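Local coordinates for protein-S-isoprenylcysteine O-methyltransferase (Tribolium castaneum, PDB 5V7P), which methylates the carboxyl group of the C-terminal isoprenylated cysteine of proteins, using S-adenosyl-L-methionine as methyl donor, at residues Val140-Glu145 against Leu226-Cys231; Ser159-Cys164 against Thr222-Ile227. One frame throughout, in Å; residues are numbered along the deposited sequence.

Interaction 1: residues Val140-Glu145 against Leu226-Cys231; sequences VEFFIE and LINPLC. With D10 (decane), chain I; UND (undecane), chain K.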
# COMPACT_ATOMS: atom_id res chain seq x y z
N VAL A 140 13.65 -12.98 -9.05
CA VAL A 140 14.93 -13.60 -9.34
C VAL A 140 15.05 -14.94 -8.63
O VAL A 140 15.57 -15.91 -9.18
CB VAL A 140 16.09 -12.65 -8.96
CG1 VAL A 140 15.90 -11.28 -9.61
CG2 VAL A 140 16.24 -12.52 -7.46
N GLU A 141 14.54 -15.03 -7.39
CA GLU A 141 14.56 -16.31 -6.69
C GLU A 141 13.81 -17.36 -7.50
O GLU A 141 14.31 -18.47 -7.71
CB GLU A 141 13.94 -16.18 -5.30
CG GLU A 141 13.92 -17.51 -4.54
CD GLU A 141 13.25 -17.44 -3.19
OE1 GLU A 141 12.90 -16.33 -2.75
OE2 GLU A 141 13.07 -18.51 -2.58
N PHE A 142 12.60 -17.03 -7.95
CA PHE A 142 11.81 -17.99 -8.71
C PHE A 142 12.58 -18.50 -9.91
O PHE A 142 12.75 -19.72 -10.08
CB PHE A 142 10.49 -17.35 -9.15
CG PHE A 142 9.63 -18.27 -9.98
CD1 PHE A 142 8.74 -19.14 -9.38
CD2 PHE A 142 9.72 -18.27 -11.37
CE1 PHE A 142 7.95 -19.99 -10.14
CE2 PHE A 142 8.94 -19.11 -12.13
CZ PHE A 142 8.05 -19.98 -11.52
N PHE A 143 13.09 -17.60 -10.74
CA PHE A 143 13.70 -18.00 -12.00
C PHE A 143 15.08 -18.63 -11.81
O PHE A 143 15.47 -19.51 -12.58
CB PHE A 143 13.78 -16.81 -12.96
CG PHE A 143 12.45 -16.42 -13.53
CD1 PHE A 143 11.86 -17.20 -14.51
CD2 PHE A 143 11.79 -15.30 -13.07
CE1 PHE A 143 10.63 -16.85 -15.03
CE2 PHE A 143 10.56 -14.95 -13.58
CZ PHE A 143 9.97 -15.73 -14.57
N ILE A 144 15.83 -18.20 -10.79
CA ILE A 144 17.06 -18.90 -10.45
C ILE A 144 16.74 -20.29 -9.91
O ILE A 144 17.36 -21.29 -10.30
CB ILE A 144 17.89 -18.08 -9.44
CG1 ILE A 144 18.46 -16.84 -10.12
CG2 ILE A 144 19.02 -18.93 -8.84
CD1 ILE A 144 19.27 -15.92 -9.21
N GLU A 145 15.75 -20.38 -9.02
CA GLU A 145 15.36 -21.67 -8.47
C GLU A 145 14.71 -22.56 -9.52
O GLU A 145 14.89 -23.78 -9.50
CB GLU A 145 14.42 -21.48 -7.28
CG GLU A 145 15.12 -21.01 -6.01
CD GLU A 145 14.14 -20.71 -4.89
OE1 GLU A 145 12.92 -20.68 -5.16
OE2 GLU A 145 14.59 -20.51 -3.75
N LEU A 226 4.47 -18.83 -5.65
CA LEU A 226 5.76 -18.96 -6.29
C LEU A 226 6.60 -20.11 -5.73
O LEU A 226 7.62 -20.45 -6.33
CB LEU A 226 6.54 -17.64 -6.16
CG LEU A 226 6.68 -16.69 -7.35
CD1 LEU A 226 5.58 -16.84 -8.38
CD2 LEU A 226 6.73 -15.26 -6.84
N ILE A 227 6.20 -20.69 -4.61
CA ILE A 227 7.01 -21.70 -3.93
C ILE A 227 8.43 -21.17 -3.79
O ILE A 227 9.40 -21.80 -4.24
CB ILE A 227 6.98 -23.05 -4.69
CG1 ILE A 227 5.53 -23.43 -5.02
CG2 ILE A 227 7.65 -24.14 -3.85
CD1 ILE A 227 5.36 -24.79 -5.68
N ASN A 228 8.56 -19.99 -3.18
CA ASN A 228 9.86 -19.37 -2.91
C ASN A 228 10.22 -19.61 -1.45
O ASN A 228 9.71 -18.90 -0.57
CB ASN A 228 9.82 -17.87 -3.23
CG ASN A 228 9.97 -17.58 -4.71
OD1 ASN A 228 10.49 -18.39 -5.47
ND2 ASN A 228 9.51 -16.40 -5.12
N PRO A 229 11.09 -20.57 -1.13
CA PRO A 229 11.39 -20.84 0.29
C PRO A 229 12.11 -19.71 1.00
O PRO A 229 12.08 -19.67 2.24
CB PRO A 229 12.25 -22.11 0.23
CG PRO A 229 12.83 -22.12 -1.14
CD PRO A 229 11.81 -21.49 -2.03
N LEU A 230 12.77 -18.80 0.28
CA LEU A 230 13.44 -17.69 0.93
C LEU A 230 12.51 -16.50 1.16
O LEU A 230 12.58 -15.85 2.21
CB LEU A 230 14.65 -17.24 0.10
CG LEU A 230 15.73 -18.29 -0.17
CD1 LEU A 230 16.84 -17.69 -1.03
CD2 LEU A 230 16.30 -18.84 1.13
N CYS A 231 11.62 -16.22 0.20
CA CYS A 231 10.78 -15.03 0.31
C CYS A 231 9.61 -15.23 1.26
O CYS A 231 9.12 -14.25 1.84
CB CYS A 231 10.25 -14.64 -1.07
SG CYS A 231 11.40 -13.62 -2.04
C3 D10 I . 12.95 -6.86 -14.09
C4 D10 I . 13.94 -7.94 -13.66
C5 D10 I . 13.26 -9.31 -13.73
C6 D10 I . 14.26 -10.39 -13.30
C7 D10 I . 13.59 -11.76 -13.38
C8 D10 I . 14.64 -12.85 -13.16
C1 UND K . 14.27 -9.66 0.27
C2 UND K . 15.34 -10.70 0.61
C3 UND K . 14.85 -12.09 0.19
C4 UND K . 16.03 -12.99 -0.17
C5 UND K . 15.81 -13.62 -1.55
C6 UND K . 17.14 -14.01 -2.18
C7 UND K . 16.98 -14.04 -3.70
C8 UND K . 18.32 -14.37 -4.36
C9 UND K . 18.63 -15.86 -4.17
C10 UND K . 18.64 -16.57 -5.52
C11 UND K . 18.32 -18.05 -5.32

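Interaction 2: residues Ser159-Cys164 against Thr222-Ile227; sequences SNIGLC and TQIILI. With MPG ([(Z)-octadec-9-enyl] (2R)-2,3-bis(oxidanyl)propanoate), chain S; MPG ([(Z)-octadec-9-enyl] (2R)-2,3-bis(oxidanyl)propanoate), chain B.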
# COMPACT_ATOMS: atom_id res chain seq x y z
N SER A 159 1.48 -24.60 -4.76
CA SER A 159 1.21 -23.26 -5.29
C SER A 159 -0.28 -22.94 -5.24
O SER A 159 -0.67 -21.81 -4.95
CB SER A 159 1.74 -23.16 -6.71
OG SER A 159 1.36 -21.94 -7.32
N ASN A 160 -1.13 -23.93 -5.53
CA ASN A 160 -2.57 -23.71 -5.48
C ASN A 160 -3.04 -23.44 -4.07
O ASN A 160 -4.08 -22.79 -3.88
CB ASN A 160 -3.31 -24.91 -6.08
CG ASN A 160 -3.05 -25.07 -7.56
OD1 ASN A 160 -2.65 -24.12 -8.24
ND2 ASN A 160 -3.28 -26.27 -8.07
N ILE A 161 -2.32 -23.94 -3.06
CA ILE A 161 -2.60 -23.52 -1.69
C ILE A 161 -2.36 -22.02 -1.55
O ILE A 161 -3.17 -21.30 -0.95
CB ILE A 161 -1.76 -24.34 -0.69
CG1 ILE A 161 -2.33 -25.76 -0.57
CG2 ILE A 161 -1.69 -23.65 0.68
CD1 ILE A 161 -1.53 -26.69 0.32
N GLY A 162 -1.25 -21.54 -2.11
CA GLY A 162 -1.02 -20.10 -2.13
C GLY A 162 -2.13 -19.35 -2.83
O GLY A 162 -2.50 -18.25 -2.42
N LEU A 163 -2.67 -19.92 -3.91
CA LEU A 163 -3.83 -19.32 -4.57
C LEU A 163 -5.00 -19.18 -3.61
O LEU A 163 -5.67 -18.14 -3.58
CB LEU A 163 -4.24 -20.16 -5.78
CG LEU A 163 -3.78 -19.71 -7.17
CD1 LEU A 163 -4.58 -18.50 -7.62
CD2 LEU A 163 -2.30 -19.41 -7.21
N CYS A 164 -5.25 -20.20 -2.80
CA CYS A 164 -6.40 -20.19 -1.91
C CYS A 164 -6.29 -19.09 -0.87
O CYS A 164 -7.24 -18.33 -0.65
CB CYS A 164 -6.57 -21.55 -1.24
SG CYS A 164 -7.17 -22.85 -2.35
N THR A 222 1.23 -14.86 -1.94
CA THR A 222 1.89 -14.67 -3.23
C THR A 222 3.16 -15.49 -3.33
O THR A 222 3.46 -16.07 -4.38
CB THR A 222 2.19 -13.18 -3.46
OG1 THR A 222 3.11 -12.72 -2.47
CG2 THR A 222 0.92 -12.35 -3.41
N GLN A 223 3.93 -15.55 -2.24
CA GLN A 223 5.18 -16.30 -2.24
C GLN A 223 4.95 -17.80 -2.08
O GLN A 223 5.82 -18.59 -2.47
CB GLN A 223 6.10 -15.78 -1.14
CG GLN A 223 6.45 -14.32 -1.30
CD GLN A 223 6.95 -14.00 -2.70
OE1 GLN A 223 7.96 -14.55 -3.14
NE2 GLN A 223 6.22 -13.15 -3.41
N ILE A 224 3.82 -18.21 -1.52
CA ILE A 224 3.46 -19.62 -1.56
C ILE A 224 3.10 -20.03 -2.98
O ILE A 224 3.44 -21.13 -3.43
CB ILE A 224 2.31 -19.92 -0.57
CG1 ILE A 224 2.75 -19.55 0.86
CG2 ILE A 224 1.90 -21.39 -0.66
CD1 ILE A 224 1.70 -19.81 1.93
N ILE A 225 2.41 -19.15 -3.71
CA ILE A 225 2.16 -19.40 -5.13
C ILE A 225 3.48 -19.71 -5.83
O ILE A 225 3.62 -20.74 -6.50
CB ILE A 225 1.45 -18.20 -5.77
CG1 ILE A 225 0.10 -17.95 -5.09
CG2 ILE A 225 1.26 -18.42 -7.28
CD1 ILE A 225 -0.63 -16.72 -5.59
N LEU A 226 4.47 -18.83 -5.65
CA LEU A 226 5.76 -18.96 -6.29
C LEU A 226 6.60 -20.11 -5.73
O LEU A 226 7.62 -20.45 -6.33
CB LEU A 226 6.54 -17.64 -6.16
CG LEU A 226 6.68 -16.69 -7.35
CD1 LEU A 226 5.58 -16.84 -8.38
CD2 LEU A 226 6.73 -15.26 -6.84
N ILE A 227 6.20 -20.69 -4.61
CA ILE A 227 7.01 -21.70 -3.93
C ILE A 227 8.43 -21.17 -3.79
O ILE A 227 9.40 -21.80 -4.24
CB ILE A 227 6.98 -23.05 -4.69
CG1 ILE A 227 5.53 -23.43 -5.02
CG2 ILE A 227 7.65 -24.14 -3.85
CD1 ILE A 227 5.36 -24.79 -5.68
C2 MPG S . -4.83 -24.11 -15.37
C3 MPG S . -4.74 -22.60 -15.14
C4 MPG S . -6.13 -21.97 -15.28
C5 MPG S . -6.88 -22.08 -13.95
C6 MPG S . -6.38 -21.00 -12.99
C7 MPG S . -7.14 -21.07 -11.66
C8 MPG S . -6.94 -22.41 -10.94
C9 MPG S . -5.45 -22.64 -10.70
C10 MPG S . -4.98 -23.79 -10.25
C11 MPG S . -5.88 -24.98 -9.94
C12 MPG S . -5.84 -25.96 -11.11
C13 MPG S . -7.05 -26.89 -11.04
C14 MPG S . -7.09 -27.58 -9.68
O1 MPG S . -2.84 -24.21 -14.04
C1 MPG S . -3.45 -24.73 -15.18
CXD MPG S . -0.62 -23.80 -12.87
O2 MPG S . 0.69 -24.30 -12.93
C21 MPG S . -1.18 -23.96 -11.46
O3 MPG S . -0.54 -25.03 -10.82
O4 MPG S . -1.05 -25.48 -14.48
CX3 MPG S . -1.50 -24.57 -13.86
C2 MPG B . 7.09 -7.38 -0.29
C3 MPG B . 6.27 -8.08 0.78
C4 MPG B . 5.43 -7.09 1.58
C5 MPG B . 4.45 -7.85 2.44
C6 MPG B . 3.73 -6.88 3.35
C7 MPG B . 2.86 -5.88 2.59
C8 MPG B . 2.95 -4.55 3.32
C9 MPG B . 1.81 -3.65 2.86
C10 MPG B . 1.99 -2.56 2.16
C11 MPG B . 3.36 -2.04 1.72
C12 MPG B . 3.22 -1.28 0.42
C13 MPG B . 2.47 0.03 0.64
C14 MPG B . 1.90 0.48 -0.69
C15 MPG B . 1.36 1.91 -0.58
C16 MPG B . 1.94 2.79 -1.68
O1 MPG B . 5.89 -7.66 -2.32
C1 MPG B . 6.20 -6.72 -1.35
CXD MPG B . 4.05 -8.74 -3.64
O2 MPG B . 3.35 -9.92 -3.35
C21 MPG B . 5.22 -9.08 -4.58
O3 MPG B . 5.37 -10.47 -4.68
O4 MPG B . 3.87 -8.06 -1.40
CX3 MPG B . 4.57 -8.13 -2.35

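Interaction 1: residues Val140-Glu145 against Leu226-Cys231
Glu141 reaches from its helix to the turn at Leu230 and Cys231. With CG anti to the backbone N (chi1 179°) and the chain extended beyond it, the carboxylate is carried straight across. OE2 accepts the N-H of Leu230 on its syn side (N to OE2 2.9 Å, N-H...O 162°), while OE1 takes a weak, bent bond from Cys231 N at 3.2 Å. The same carboxylate stacks on the amide of Asn228, their planes 23° apart. Beside it lies a second acid: Glu145 OE2 is 2.8 Å from Glu141 OE2, close enough that one of the two groups probably holds a proton, and the Glu145 oxygens also approach Pro229 CD. Were Glu141 replaced by alanine, the N-H groups of Leu230 and Cys231 would probably lose this acceptor, and a gap is likely to open over the Asn228 amide. The Phe142 ring directs CD1 to Leu226 CG (3.8 Å), and its edge faces Leu226 O in plane. Lys153 gathers this end, salt-bridged to Glu145 OE1 and hydrogen-bonded to Asn228 OD1 and to the carbonyls of Leu226 and Ile227. The contact thus ties helix 129-148 to the short turn between helices 210-225 and 231-258, with helix 90-113 packing against Phe142 and Leu226.

Interaction 2: residues Ser159-Cys164 against Thr222-Ile227
Ile224 and Ile225 straddle Gly162, where the two helices come so near that a side chain at the glycine would collide with the backbone of these isoleucines. Ile224 lays its CG2 branch on the glycine backbone, 3.5 Å from Gly162 N, and Ile225 brings CG1 to Gly162 C at the same separation. Ile225 also meets Leu163: the two side chains cross at about a right angle, and Leu163 CD2 sits 3.5 Å from Ile225 CG1 with Ile225 CG2 and CD1 close by. The backbones are closest at Ser159 and Ile225, whose CA atoms lie 4.0 Å apart. There the serine hydroxyl, turned anti to its own nitrogen (chi1 173°), points across the gap and donates to Ile225 O; the OG to O distance is 2.7 Å, although the position of that carbonyl oxygen is less certain. Ile227, the positive-phi residue of the Schellman motif that closes this helix, extends CD1 to within 4.1 Å of Ser159 CB. Chemically, the interface between these predicted transmembrane helices is mostly aliphatic, with branched side chains against bare glycine backbone, and its one polar link uses a carbonyl of the last helical turn as acceptor, probably giving the buried serine hydroxyl its partner.

Interactions 1 and 2 share Leu226 and Ile227 and lie on successive parts of one chain: residues 222-225 end helix 210-225 against helix 156-180, and the turn that follows meets helix 129-148. Their centres are 12 Å apart. A probable hydrogen bond of 3.1 Å from Asn228 ND2 to Gln223 OE1 joins them directly. Leu226 turns its side chain to interaction 1, whereas Ile227 sends its own to Ser159 in interaction 2. Both lie away from the S-adenosyl-L-methionine site, yet lipid-like molecules border them: undecane touches Leu230 and Ile144, and an octadecenyl glycerate places its O3 3.1 Å from Gln223 NE2.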